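Local coordinates for protein beta-galacturonidase (Eisenbergiella tayi, PDB 6NCW) that hydrolyses beta-linked galacturonic acid residues as a glycoside hydrolase family 2 beta-galacturonidase, with galacturonate bound in a pocket lined largely by its TIM-barrel domain, at residues F461-I466 with S505-W510; S407-R412 with S426-P431; N67-F72 with V143-G148; E61-G66 with P107-L112; D164-K169 with V251-I256. All blocks are in the same frame, centred on the assembly; numbering follows the deposited sequence.

Interaction 1 (F461-I466 with S505-W510)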
# COMPACT_ATOMS: atom_id res chain seq x y z
N PHE A 461 12.46 25.34 29.96
CA PHE A 461 12.99 24.18 29.25
C PHE A 461 11.91 23.63 28.33
O PHE A 461 10.78 23.39 28.77
CB PHE A 461 13.47 23.11 30.26
CG PHE A 461 13.90 21.78 29.65
CD1 PHE A 461 15.09 21.65 28.95
CD2 PHE A 461 13.13 20.64 29.84
CE1 PHE A 461 15.48 20.43 28.41
CE2 PHE A 461 13.52 19.41 29.32
CZ PHE A 461 14.69 19.31 28.60
N LEU A 462 12.26 23.43 27.06
CA LEU A 462 11.37 22.84 26.06
C LEU A 462 12.03 21.62 25.44
O LEU A 462 13.25 21.60 25.25
CB LEU A 462 11.03 23.85 24.94
CG LEU A 462 10.07 24.99 25.24
CD1 LEU A 462 10.07 26.00 24.11
CD2 LEU A 462 8.66 24.44 25.49
N ILE A 463 11.23 20.59 25.14
CA ILE A 463 11.62 19.52 24.22
C ILE A 463 11.22 19.96 22.82
O ILE A 463 10.03 19.99 22.48
CB ILE A 463 10.96 18.18 24.58
CG1 ILE A 463 11.40 17.69 25.97
CG2 ILE A 463 11.27 17.13 23.49
CD1 ILE A 463 12.90 17.60 26.12
N THR A 464 12.20 20.33 22.00
CA THR A 464 11.90 20.88 20.69
C THR A 464 11.77 19.82 19.61
O THR A 464 11.32 20.14 18.51
CB THR A 464 12.96 21.92 20.28
OG1 THR A 464 14.26 21.52 20.75
CG2 THR A 464 12.59 23.27 20.88
N GLU A 465 12.14 18.57 19.92
CA GLU A 465 11.89 17.40 19.06
C GLU A 465 11.77 16.17 19.93
O GLU A 465 12.62 15.95 20.78
CB GLU A 465 13.02 17.18 18.04
CG GLU A 465 13.01 18.15 16.88
CD GLU A 465 14.23 18.03 15.96
OE1 GLU A 465 14.59 19.08 15.38
OE2 GLU A 465 14.81 16.92 15.83
N ILE A 466 10.69 15.40 19.73
CA ILE A 466 10.59 14.01 20.16
C ILE A 466 9.61 13.31 19.21
O ILE A 466 8.65 13.92 18.73
CB ILE A 466 10.13 13.92 21.64
CG1 ILE A 466 10.33 12.51 22.21
CG2 ILE A 466 8.67 14.35 21.79
CD1 ILE A 466 10.39 12.50 23.76
N SER A 505 8.26 23.27 29.94
CA SER A 505 7.12 24.05 29.48
C SER A 505 6.33 23.38 28.37
O SER A 505 5.23 23.85 28.05
CB SER A 505 7.56 25.43 29.01
OG SER A 505 7.95 26.22 30.13
N GLY A 506 6.84 22.29 27.77
CA GLY A 506 6.10 21.59 26.75
C GLY A 506 7.03 20.99 25.70
O GLY A 506 8.22 20.79 25.96
N VAL A 507 6.46 20.72 24.52
CA VAL A 507 7.06 19.82 23.54
C VAL A 507 6.63 20.21 22.14
O VAL A 507 5.50 20.66 21.92
CB VAL A 507 6.66 18.34 23.84
CG1 VAL A 507 5.14 18.19 23.86
CG2 VAL A 507 7.24 17.40 22.77
N TYR A 508 7.54 20.04 21.16
CA TYR A 508 7.19 19.98 19.75
C TYR A 508 7.47 18.57 19.26
O TYR A 508 8.61 18.10 19.28
CB TYR A 508 7.97 20.98 18.88
CG TYR A 508 7.63 22.41 19.14
CD1 TYR A 508 8.44 23.18 19.98
CD2 TYR A 508 6.51 23.00 18.57
CE1 TYR A 508 8.13 24.51 20.25
CE2 TYR A 508 6.20 24.33 18.82
CZ TYR A 508 7.00 25.08 19.67
OH TYR A 508 6.71 26.39 19.94
N ILE A 509 6.41 17.90 18.82
CA ILE A 509 6.56 16.60 18.18
C ILE A 509 7.34 16.73 16.88
O ILE A 509 7.07 17.62 16.05
CB ILE A 509 5.18 15.97 17.95
CG1 ILE A 509 4.56 15.56 19.30
CG2 ILE A 509 5.30 14.73 17.06
CD1 ILE A 509 3.09 15.33 19.28
N TRP A 510 8.31 15.86 16.69
CA TRP A 510 8.94 15.67 15.39
C TRP A 510 8.25 14.47 14.76
O TRP A 510 8.45 13.34 15.21
CB TRP A 510 10.45 15.42 15.50
CG TRP A 510 11.01 15.24 14.12
CD1 TRP A 510 11.02 14.09 13.38
CD2 TRP A 510 11.52 16.29 13.26
NE1 TRP A 510 11.55 14.34 12.13
CE2 TRP A 510 11.85 15.68 12.03
CE3 TRP A 510 11.74 17.67 13.42
CZ2 TRP A 510 12.41 16.41 10.96
CZ3 TRP A 510 12.29 18.39 12.36
CH2 TRP A 510 12.61 17.75 11.14
O HOH W 1 10.08 25.45 31.55
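Glu465 and Trp510 run side by side near the C-terminal ends of the paired segments 461-466 and 505-510, where Glu465 CD lies 3.6 Å from Trp510 CE3. Glu465 OE2 lies above one face of the indole, toward its rim; the carboxylate and ring planes are 39° apart. Trp510 CG is anti to the backbone N (chi1 -180°), and the Glu465 chain is extended beyond CG, which lays the two side chains alongside each other. Glu465 OE1 forms a salt bridge with Arg309 and a hydrogen bond to a glycerol, while OE2 is bonded to Tyr430 OH. Trp510 NE1 is bonded to Asn530. Glu465 and Asn530 are galacturonate-binding residues; the sugar is absent here, and the glycerol probably comes from the crystallisation liquor.

Behind this pair lies a parallel ladder. Ser505 N meets Phe461 O almost head-on at 2.8 Å, Ile463 N bonds to Gly506 O at 3.1 Å, and Tyr508 N to Ile463 O at 2.8 Å. Trp510 N reaches Ile466 O at 2.8 Å. At the other end one water accepts from both Phe461 N and Ser505 OG. Val507 CG2 presses on Ile466 CG2 at 3.5 Å, crossing at about a right angle.

Helix 484-500 makes the crossover between the strands and, with helix 439-453, packs on the Ile463, Ile466 and Val507 side; strands 425-428 and 268-276 flank the pair.

Interaction 2 (S407-R412 with S426-P431)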
# COMPACT_ATOMS: atom_id res chain seq x y z
N SER A 407 16.34 31.03 21.74
CA SER A 407 16.71 29.66 22.08
C SER A 407 17.39 29.01 20.88
O SER A 407 17.60 29.63 19.84
CB SER A 407 15.48 28.86 22.52
OG SER A 407 15.85 27.67 23.21
N SER A 408 17.74 27.74 21.05
CA SER A 408 18.33 26.90 20.01
C SER A 408 18.01 25.46 20.37
O SER A 408 18.22 25.06 21.51
CB SER A 408 19.85 27.09 19.92
OG SER A 408 20.42 26.19 18.97
N ALA A 409 17.50 24.68 19.40
CA ALA A 409 17.25 23.26 19.62
C ALA A 409 18.59 22.51 19.63
O ALA A 409 19.24 22.39 18.59
CB ALA A 409 16.32 22.71 18.54
N SER A 410 19.00 22.02 20.80
CA SER A 410 20.27 21.32 20.92
C SER A 410 20.10 19.81 20.86
O SER A 410 19.10 19.26 21.33
CB SER A 410 20.97 21.66 22.24
OG SER A 410 22.13 20.86 22.41
N CYS A 411 21.11 19.14 20.31
CA CYS A 411 21.24 17.70 20.47
C CYS A 411 22.55 17.31 21.15
O CYS A 411 22.90 16.13 21.16
CB CYS A 411 21.13 16.99 19.12
SG CYS A 411 22.45 17.44 18.00
N ARG A 412 23.27 18.28 21.73
CA ARG A 412 24.55 18.01 22.40
C ARG A 412 24.26 17.58 23.84
O ARG A 412 24.34 18.35 24.80
CB ARG A 412 25.46 19.24 22.35
CG ARG A 412 25.98 19.59 20.95
CD ARG A 412 26.24 18.33 20.11
NE ARG A 412 27.07 18.60 18.93
CZ ARG A 412 26.63 18.62 17.67
NH1 ARG A 412 25.36 18.38 17.40
NH2 ARG A 412 27.48 18.88 16.68
N SER A 426 16.52 24.36 25.08
CA SER A 426 15.72 23.45 24.27
C SER A 426 16.55 22.27 23.80
O SER A 426 17.71 22.43 23.41
CB SER A 426 15.13 24.18 23.06
OG SER A 426 14.39 25.30 23.50
N TYR A 427 15.94 21.08 23.83
CA TYR A 427 16.64 19.86 23.47
C TYR A 427 15.80 18.98 22.55
O TYR A 427 14.59 18.85 22.73
CB TYR A 427 17.03 19.09 24.72
CG TYR A 427 18.47 19.37 25.11
CD1 TYR A 427 18.80 20.38 26.01
CD2 TYR A 427 19.50 18.65 24.53
CE1 TYR A 427 20.15 20.64 26.34
CE2 TYR A 427 20.82 18.89 24.86
CZ TYR A 427 21.15 19.87 25.75
OH TYR A 427 22.49 20.07 26.04
N ASN A 428 16.45 18.43 21.53
CA ASN A 428 15.90 17.38 20.69
C ASN A 428 16.32 16.03 21.25
O ASN A 428 17.52 15.76 21.39
CB ASN A 428 16.40 17.53 19.25
CG ASN A 428 16.10 18.89 18.67
OD1 ASN A 428 15.22 19.60 19.16
ND2 ASN A 428 16.81 19.26 17.61
N ILE A 429 15.35 15.19 21.59
CA ILE A 429 15.66 13.87 22.16
C ILE A 429 14.78 12.83 21.49
O ILE A 429 13.61 13.09 21.19
CB ILE A 429 15.47 13.81 23.70
CG1 ILE A 429 14.00 14.00 24.08
CG2 ILE A 429 16.38 14.82 24.41
CD1 ILE A 429 13.72 13.78 25.58
N TYR A 430 15.34 11.63 21.27
CA TYR A 430 14.58 10.53 20.68
C TYR A 430 14.67 9.21 21.46
O TYR A 430 14.93 8.15 20.88
CB TYR A 430 15.04 10.33 19.25
CG TYR A 430 14.68 11.48 18.33
CD1 TYR A 430 15.54 12.56 18.18
CD2 TYR A 430 13.49 11.48 17.61
CE1 TYR A 430 15.22 13.60 17.31
CE2 TYR A 430 13.17 12.50 16.75
CZ TYR A 430 14.04 13.56 16.60
OH TYR A 430 13.71 14.59 15.74
N PRO A 431 14.42 9.22 22.77
CA PRO A 431 14.34 7.93 23.49
C PRO A 431 13.15 7.14 22.98
O PRO A 431 12.09 7.70 22.67
CB PRO A 431 14.15 8.35 24.95
CG PRO A 431 13.44 9.72 24.83
CD PRO A 431 14.14 10.36 23.67
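Two torsions bring Ser410 and Tyr427 together: Ser410 OG stands opposite the backbone N (chi1 174°), and Tyr427 has an unusual chi1 of -98° that swings its ring along the chain 410-412. Ser410 CB lies over one face of the phenol, 4.0 Å from its centroid, in a CH-pi contact. The hydroxyl of Tyr427 reaches on to donate to Arg412 O at 2.8 Å, from above that carbonyl's plane. Ser410 OG in turn accepts from Arg412 N (2.9 Å), an ST turn that fixes Arg412 N and probably helps to place its carbonyl; it also bonds Asp416.

The backbones join through Ser410 alone, its N bonded to Ser426 O (2.9 Å) and its O to Asn428 N (2.8 Å). Ser426 OG donates to Ser407 OG at 2.8 Å, which is also bonded to Val424 O. Ala409 CB packs against the amide of Asn428, 3.4 Å from OD1; that amide is gripped by Thr464, Asn377 and Glu378.

Adjacent parallel strands with polar side chains gathered near their C-terminal ends are characteristic of a TIM barrel, whose active site opens there; Asn428 lies beside the galacturonate-binding Asn377 and Glu465, consistent with a role in positioning them.

Interaction 3 (N67-F72 with V143-G148)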
# COMPACT_ATOMS: atom_id res chain seq x y z
N ASN A 67 10.73 54.87 -10.92
CA ASN A 67 11.38 54.10 -9.87
C ASN A 67 10.52 52.90 -9.50
O ASN A 67 9.34 53.05 -9.16
CB ASN A 67 11.62 54.96 -8.63
CG ASN A 67 12.67 56.03 -8.84
OD1 ASN A 67 13.51 55.95 -9.74
ND2 ASN A 67 12.64 57.04 -7.99
N ILE A 68 11.11 51.70 -9.56
CA ILE A 68 10.38 50.47 -9.27
C ILE A 68 11.10 49.66 -8.20
O ILE A 68 12.31 49.78 -7.98
CB ILE A 68 10.17 49.60 -10.52
CG1 ILE A 68 11.50 49.00 -10.98
CG2 ILE A 68 9.49 50.40 -11.62
CD1 ILE A 68 11.35 47.92 -12.05
N ARG A 69 10.33 48.81 -7.53
CA ARG A 69 10.84 47.84 -6.58
C ARG A 69 10.24 46.49 -6.94
O ARG A 69 9.02 46.36 -7.05
CB ARG A 69 10.47 48.24 -5.15
CG ARG A 69 10.96 47.30 -4.06
CD ARG A 69 10.45 47.79 -2.71
NE ARG A 69 10.79 46.88 -1.63
CZ ARG A 69 9.92 46.14 -0.95
NH1 ARG A 69 8.62 46.22 -1.22
NH2 ARG A 69 10.35 45.33 0.01
N LEU A 70 11.10 45.50 -7.15
CA LEU A 70 10.67 44.11 -7.29
C LEU A 70 10.95 43.40 -5.97
O LEU A 70 12.11 43.29 -5.57
CB LEU A 70 11.40 43.42 -8.44
CG LEU A 70 11.13 44.00 -9.82
CD1 LEU A 70 12.37 43.82 -10.69
CD2 LEU A 70 9.94 43.31 -10.43
N GLU A 71 9.90 42.93 -5.30
CA GLU A 71 10.06 42.14 -4.09
C GLU A 71 9.90 40.65 -4.40
O GLU A 71 8.89 40.24 -4.98
CB GLU A 71 9.09 42.54 -2.99
CG GLU A 71 9.38 41.72 -1.70
CD GLU A 71 8.46 42.04 -0.54
OE1 GLU A 71 7.42 42.69 -0.75
OE2 GLU A 71 8.80 41.61 0.59
N PHE A 72 10.89 39.87 -4.00
CA PHE A 72 10.86 38.41 -4.12
C PHE A 72 10.70 37.80 -2.74
O PHE A 72 11.55 38.01 -1.86
CB PHE A 72 12.12 37.91 -4.81
CG PHE A 72 12.25 38.40 -6.22
CD1 PHE A 72 12.81 39.65 -6.49
CD2 PHE A 72 11.79 37.63 -7.28
CE1 PHE A 72 12.91 40.11 -7.80
CE2 PHE A 72 11.89 38.09 -8.60
CZ PHE A 72 12.45 39.33 -8.85
N VAL A 143 6.39 40.57 -6.39
CA VAL A 143 5.58 41.79 -6.37
C VAL A 143 6.32 42.91 -7.08
O VAL A 143 7.49 43.16 -6.78
CB VAL A 143 5.23 42.23 -4.93
CG1 VAL A 143 4.42 43.53 -4.97
CG2 VAL A 143 4.43 41.16 -4.23
N LEU A 144 5.64 43.57 -8.02
CA LEU A 144 6.15 44.77 -8.68
C LEU A 144 5.49 46.00 -8.06
O LEU A 144 4.27 46.08 -7.99
CB LEU A 144 5.87 44.75 -10.18
CG LEU A 144 6.12 46.10 -10.91
CD1 LEU A 144 7.60 46.42 -11.01
CD2 LEU A 144 5.46 46.12 -12.31
N GLU A 145 6.31 46.95 -7.61
CA GLU A 145 5.85 48.18 -7.00
C GLU A 145 6.43 49.36 -7.77
O GLU A 145 7.62 49.37 -8.09
CB GLU A 145 6.28 48.27 -5.54
CG GLU A 145 5.75 47.15 -4.66
CD GLU A 145 6.32 47.22 -3.27
OE1 GLU A 145 7.30 47.96 -3.10
OE2 GLU A 145 5.80 46.55 -2.34
N GLU A 146 5.58 50.33 -8.07
CA GLU A 146 6.00 51.57 -8.72
C GLU A 146 6.10 52.64 -7.65
O GLU A 146 5.13 52.91 -6.94
CB GLU A 146 5.04 51.95 -9.85
CG GLU A 146 5.38 51.19 -11.13
CD GLU A 146 4.47 51.49 -12.32
OE1 GLU A 146 4.60 52.58 -12.93
OE2 GLU A 146 3.64 50.61 -12.65
N LEU A 147 7.30 53.21 -7.50
CA LEU A 147 7.60 54.12 -6.41
C LEU A 147 7.69 55.56 -6.91
O LEU A 147 7.74 55.83 -8.12
CB LEU A 147 8.91 53.73 -5.73
CG LEU A 147 9.00 52.28 -5.23
CD1 LEU A 147 10.38 52.02 -4.71
CD2 LEU A 147 7.96 52.06 -4.14
N GLY A 148 7.72 56.47 -5.96
CA GLY A 148 8.01 57.86 -6.19
C GLY A 148 9.44 58.19 -5.81
O GLY A 148 10.37 57.43 -6.08
O HOH W 2 9.36 57.36 -10.10
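A cross-strand salt bridge between Arg69 and Glu145 marks one face of an antiparallel pair in the N-terminal region. The two side chains lie alongside each other and point the same way, over the face that also carries Glu71. The extended chain of Arg69, CG anti to the backbone N (chi1 -180°), carries NH1 alongside Glu145 to OE1 at 2.9 Å. The oxygen lies in the guanidinium plane, but the donor meets it from above the carboxylate plane, the two planes being 40° apart. Glu71 OE1 adds a long ion pair to the same NH1, while its OE2 forms a salt bridge with Lys73. Asp99 binds Arg69 NE and Arg11 binds Glu145 OE1, so the charges alternate in a network that probably offsets the nearness of the two glutamates.

Strands 68-72 and 143-147 are the inner pair of a four-stranded antiparallel sheet, flanked by 98-105 and 12-15, and this sheet is one layer of a beta-sandwich. Arg69 and Glu145 exchange both backbone bonds, each 2.8 Å between N and O; Glu71 and Val143 also exchange a pair. On the inward face Leu144 CD1 touches Leu70 CD2 (3.9 Å) and Ile68 CB (4.1 Å). Next to Ile68, Asn67 ND2 donates to Gly148 O at 3.0 Å, with that oxygen close to the amide plane, and Asn67 OD1 accepts from Asp104 N.

Interaction 4 (E61-G66 with P107-L112)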
# COMPACT_ATOMS: atom_id res chain seq x y z
N GLU A 61 7.20 39.16 -18.76
CA GLU A 61 7.26 40.59 -19.01
C GLU A 61 6.40 41.35 -18.01
O GLU A 61 5.47 40.81 -17.40
CB GLU A 61 6.80 40.93 -20.44
CG GLU A 61 7.70 40.34 -21.53
CD GLU A 61 7.23 40.73 -22.93
OE1 GLU A 61 6.01 40.97 -23.11
OE2 GLU A 61 8.09 40.80 -23.85
N PHE A 62 6.74 42.62 -17.81
CA PHE A 62 5.93 43.49 -16.98
C PHE A 62 5.98 44.89 -17.57
O PHE A 62 6.83 45.20 -18.41
CB PHE A 62 6.38 43.49 -15.51
CG PHE A 62 7.74 44.08 -15.27
CD1 PHE A 62 7.86 45.40 -14.82
CD2 PHE A 62 8.89 43.33 -15.45
CE1 PHE A 62 9.12 45.96 -14.58
CE2 PHE A 62 10.15 43.89 -15.21
CZ PHE A 62 10.26 45.20 -14.78
N GLU A 63 5.05 45.72 -17.13
CA GLU A 63 4.90 47.09 -17.61
C GLU A 63 5.08 48.05 -16.45
O GLU A 63 4.41 47.91 -15.42
CB GLU A 63 3.53 47.27 -18.25
CG GLU A 63 3.31 48.63 -18.89
CD GLU A 63 2.12 48.63 -19.84
OE1 GLU A 63 1.45 47.57 -19.95
OE2 GLU A 63 1.86 49.68 -20.47
N ALA A 64 5.99 49.00 -16.60
CA ALA A 64 6.31 49.90 -15.50
C ALA A 64 7.13 51.07 -16.01
O ALA A 64 7.74 51.00 -17.08
CB ALA A 64 7.08 49.17 -14.39
N LYS A 65 7.18 52.12 -15.18
CA LYS A 65 7.88 53.37 -15.48
C LYS A 65 8.44 53.94 -14.18
O LYS A 65 7.87 53.77 -13.10
CB LYS A 65 6.94 54.41 -16.11
CG LYS A 65 5.77 54.81 -15.18
CD LYS A 65 5.20 56.19 -15.47
CE LYS A 65 3.92 56.11 -16.28
NZ LYS A 65 2.88 55.25 -15.63
N GLY A 66 9.55 54.66 -14.30
CA GLY A 66 10.04 55.40 -13.16
C GLY A 66 10.80 54.51 -12.19
O GLY A 66 11.46 53.55 -12.58
N PRO A 107 9.66 54.01 -19.67
CA PRO A 107 8.30 53.48 -19.65
C PRO A 107 8.15 52.36 -20.66
O PRO A 107 8.97 52.18 -21.56
CB PRO A 107 7.44 54.69 -20.03
CG PRO A 107 8.35 55.52 -20.88
CD PRO A 107 9.72 55.35 -20.30
N GLY A 108 7.09 51.56 -20.48
CA GLY A 108 6.81 50.49 -21.42
C GLY A 108 7.01 49.09 -20.89
O GLY A 108 6.92 48.85 -19.68
N ILE A 109 7.27 48.15 -21.80
CA ILE A 109 7.33 46.73 -21.47
C ILE A 109 8.77 46.35 -21.17
O ILE A 109 9.68 46.66 -21.96
CB ILE A 109 6.75 45.88 -22.61
CG1 ILE A 109 5.25 45.66 -22.45
CG2 ILE A 109 7.42 44.52 -22.64
CD1 ILE A 109 4.42 46.91 -22.41
N HIS A 110 8.99 45.69 -20.04
CA HIS A 110 10.31 45.22 -19.65
C HIS A 110 10.35 43.70 -19.57
O HIS A 110 9.32 43.03 -19.42
CB HIS A 110 10.72 45.83 -18.31
CG HIS A 110 10.62 47.32 -18.29
ND1 HIS A 110 11.61 48.14 -18.79
CD2 HIS A 110 9.63 48.15 -17.86
CE1 HIS A 110 11.25 49.40 -18.65
NE2 HIS A 110 10.05 49.43 -18.10
N GLN A 111 11.56 43.15 -19.68
CA GLN A 111 11.78 41.71 -19.54
C GLN A 111 12.37 41.43 -18.17
O GLN A 111 13.41 42.00 -17.81
CB GLN A 111 12.72 41.19 -20.63
CG GLN A 111 12.04 41.01 -21.98
CD GLN A 111 11.74 42.34 -22.65
OE1 GLN A 111 12.54 43.29 -22.56
NE2 GLN A 111 10.58 42.43 -23.31
N LEU A 112 11.70 40.58 -17.40
CA LEU A 112 12.18 40.09 -16.11
C LEU A 112 12.66 38.66 -16.27
O LEU A 112 11.93 37.81 -16.80
CB LEU A 112 11.09 40.16 -15.05
CG LEU A 112 11.49 39.64 -13.66
CD1 LEU A 112 12.70 40.38 -13.12
CD2 LEU A 112 10.31 39.77 -12.71
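His110 carries this contact between strands 61-63 and 109-112, meeting Phe62 with its first atoms and Ala64 with its last. Its CB sits over one face of the Phe62 ring, 3.9 Å from the centroid in a CH-pi contact, and CG lies 4.1 Å from Phe62 CZ. Phe62 CG occupies the position between its backbone N and carbonyl carbon (chi1 67°), which lays the ring across the neighbouring strand. The two rings are oblique, their planes 34° apart. CD2 passes 3.5 Å from Ala64 O, and at the tip NE2 donates to that same oxygen at 3.0 Å; the acceptor lies in the ring plane, although the donor stands above the carbonyl plane. ND1, on the other flank, is bonded to Asp84 OD1.

The backbones of Phe62 and His110 exchange two hydrogen bonds, the one from His110 N to Phe62 O being nearly straight at 2.8 Å. Leu112 CB touches the edge of the phenyl ring. On the opposite, solvent-facing side of the sheet Gln111 NE2 donates to Glu61 OE2 at 3.0 Å, and Ile109 lies against the carboxylate ends of Glu61 and Glu63.

With a carboxylate at ND1 and carbonyl oxygens at NE2, Ala64 O and more weakly Arg106 O, the buried imidazole faces acceptors at both nitrogens; this probably favours a doubly protonated, positively charged His110 and would help to fix its rotation.

Interaction 5 (D164-K169 with V251-I256)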
# COMPACT_ATOMS: atom_id res chain seq x y z
N ASP A 164 -0.83 49.80 34.18
CA ASP A 164 -2.13 50.39 33.87
C ASP A 164 -2.68 49.98 32.50
O ASP A 164 -3.70 50.53 32.07
CB ASP A 164 -2.04 51.92 33.98
CG ASP A 164 -0.87 52.49 33.20
OD1 ASP A 164 -1.09 53.34 32.30
OD2 ASP A 164 0.29 52.08 33.48
N GLY A 165 -2.04 49.04 31.81
CA GLY A 165 -2.60 48.61 30.55
C GLY A 165 -1.59 48.68 29.42
O GLY A 165 -0.38 48.79 29.65
N TRP A 166 -2.11 48.63 28.20
CA TRP A 166 -1.28 48.45 27.02
C TRP A 166 -0.71 49.78 26.53
O TRP A 166 -1.45 50.75 26.34
CB TRP A 166 -2.07 47.77 25.90
CG TRP A 166 -2.33 46.31 26.16
CD1 TRP A 166 -3.51 45.73 26.51
CD2 TRP A 166 -1.36 45.25 26.09
NE1 TRP A 166 -3.34 44.36 26.67
CE2 TRP A 166 -2.03 44.05 26.42
CE3 TRP A 166 0.00 45.20 25.79
CZ2 TRP A 166 -1.38 42.81 26.44
CZ3 TRP A 166 0.65 43.96 25.82
CH2 TRP A 166 -0.05 42.79 26.15
N TYR A 167 0.60 49.80 26.32
CA TYR A 167 1.32 50.85 25.63
C TYR A 167 1.95 50.28 24.35
O TYR A 167 1.97 49.07 24.13
CB TYR A 167 2.38 51.47 26.54
CG TYR A 167 1.79 52.35 27.64
CD1 TYR A 167 1.99 53.73 27.63
CD2 TYR A 167 1.02 51.80 28.66
CE1 TYR A 167 1.45 54.54 28.63
CE2 TYR A 167 0.48 52.60 29.66
CZ TYR A 167 0.69 53.97 29.64
OH TYR A 167 0.15 54.76 30.62
N GLY A 168 2.43 51.17 23.51
CA GLY A 168 2.97 50.77 22.22
C GLY A 168 3.97 51.78 21.71
O GLY A 168 3.91 52.97 22.04
N LYS A 169 4.88 51.30 20.88
CA LYS A 169 5.93 52.08 20.24
C LYS A 169 6.03 51.64 18.78
O LYS A 169 5.97 50.44 18.50
CB LYS A 169 7.25 51.88 21.00
CG LYS A 169 8.50 52.37 20.32
CD LYS A 169 9.74 52.05 21.16
CE LYS A 169 10.07 50.56 21.12
NZ LYS A 169 11.48 50.27 21.54
N VAL A 251 -0.77 43.86 13.74
CA VAL A 251 -0.17 43.70 15.05
C VAL A 251 -1.18 43.03 15.97
O VAL A 251 -2.38 42.99 15.69
CB VAL A 251 0.30 45.05 15.67
CG1 VAL A 251 1.25 45.78 14.72
CG2 VAL A 251 -0.89 45.92 16.01
N GLY A 252 -0.65 42.46 17.04
CA GLY A 252 -1.46 42.01 18.15
C GLY A 252 -0.78 42.43 19.44
O GLY A 252 0.44 42.54 19.51
N PHE A 253 -1.60 42.73 20.45
CA PHE A 253 -1.11 43.21 21.74
C PHE A 253 -0.95 42.00 22.66
O PHE A 253 -1.91 41.53 23.27
CB PHE A 253 -2.06 44.25 22.34
CG PHE A 253 -1.97 45.62 21.70
CD1 PHE A 253 -1.22 46.63 22.29
CD2 PHE A 253 -2.64 45.90 20.50
CE1 PHE A 253 -1.13 47.90 21.69
CE2 PHE A 253 -2.54 47.16 19.90
CZ PHE A 253 -1.79 48.15 20.50
N ARG A 254 0.27 41.47 22.75
CA ARG A 254 0.57 40.41 23.70
C ARG A 254 1.99 40.59 24.22
O ARG A 254 2.85 41.13 23.53
CB ARG A 254 0.42 39.00 23.08
CG ARG A 254 1.23 38.77 21.79
CD ARG A 254 2.50 38.05 22.11
NE ARG A 254 3.42 37.94 20.99
CZ ARG A 254 4.48 38.73 20.81
NH1 ARG A 254 4.74 39.70 21.67
NH2 ARG A 254 5.29 38.52 19.78
N GLU A 255 2.22 40.12 25.43
CA GLU A 255 3.55 40.14 26.03
C GLU A 255 4.09 38.72 26.09
O GLU A 255 3.39 37.79 26.49
CB GLU A 255 3.50 40.74 27.44
CG GLU A 255 4.86 40.83 28.09
CD GLU A 255 4.79 41.34 29.54
OE1 GLU A 255 5.17 42.51 29.78
OE2 GLU A 255 4.33 40.58 30.44
N ILE A 256 5.35 38.55 25.71
CA ILE A 256 6.04 37.29 25.87
C ILE A 256 7.32 37.57 26.65
O ILE A 256 8.13 38.40 26.25
CB ILE A 256 6.34 36.61 24.52
CG1 ILE A 256 7.05 35.28 24.76
CG2 ILE A 256 7.20 37.47 23.62
CD1 ILE A 256 6.12 34.24 25.29
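Trp166 and Phe253 make an aromatic packing contact in which no hydrogen bond crosses between the segments. It joins strand 165-176 of the immunoglobulin-like sandwich to the loop that leads from strand 245-251 into strand 256-259. The two side chains slide past each other in opposite directions.

Phe253 CB sits over the six-membered ring of the indole, close to its normal and 4.0 Å from the centroid, a CH-pi contact. The phenyl group then turns an edge to the same indole in an offset edge-to-face arrangement, its centroid 5.6 Å from that of the five-membered ring and the planes 69° apart. Phe253 CD1 is the leading atom of that edge and also touches Trp166 CB at 3.9 Å. In both residues CG is anti to the carbonyl carbon (chi1 -73° in Trp166, -76° in Phe253), which lets each side chain reach across toward the other backbone.

The far end of the indole packs against the loop backbone. Trp166 CZ2 lies 3.5 Å from Phe253 O, CH2 lies 3.5 Å from Arg254 CA, and the N of Glu255 is at the ring edge near its plane. Phe157 meets the Phe253 ring edge-to-face, extending the aromatic cluster.

Beyond it Arg254 is bonded to Pro368 O and Glu255 N to Asn266, tying the loop to the barrel side. The arrangement is consistent with a linker between the beta-sandwich and the TIM barrel of a family 2 glycosidase, seated on an aromatic residue of the sandwich.

Along the chain, interactions 4 and 3 come first and interleave, followed by 5, 2 and 1. Interactions 3 and 4 have centres about 11 Å apart and belong to the two facing sheets of the N-terminal beta-sandwich, where Leu144 and Ile68 of one meet Phe62 of the other. Interactions 1 and 2, about 8 Å apart between centres, share the barrel sheet, in which strands 425-428 and 461-466 are neighbours; Tyr430 and Asn428 connect them to Glu465 and Thr464. Interaction 5 lies about 27 Å from interaction 1 between centres, at the passage between domains. Centres of interactions 1 and 4 are about 49 Å apart, placing interactions 3 and 4 away from the galacturonate-binding residue Glu465.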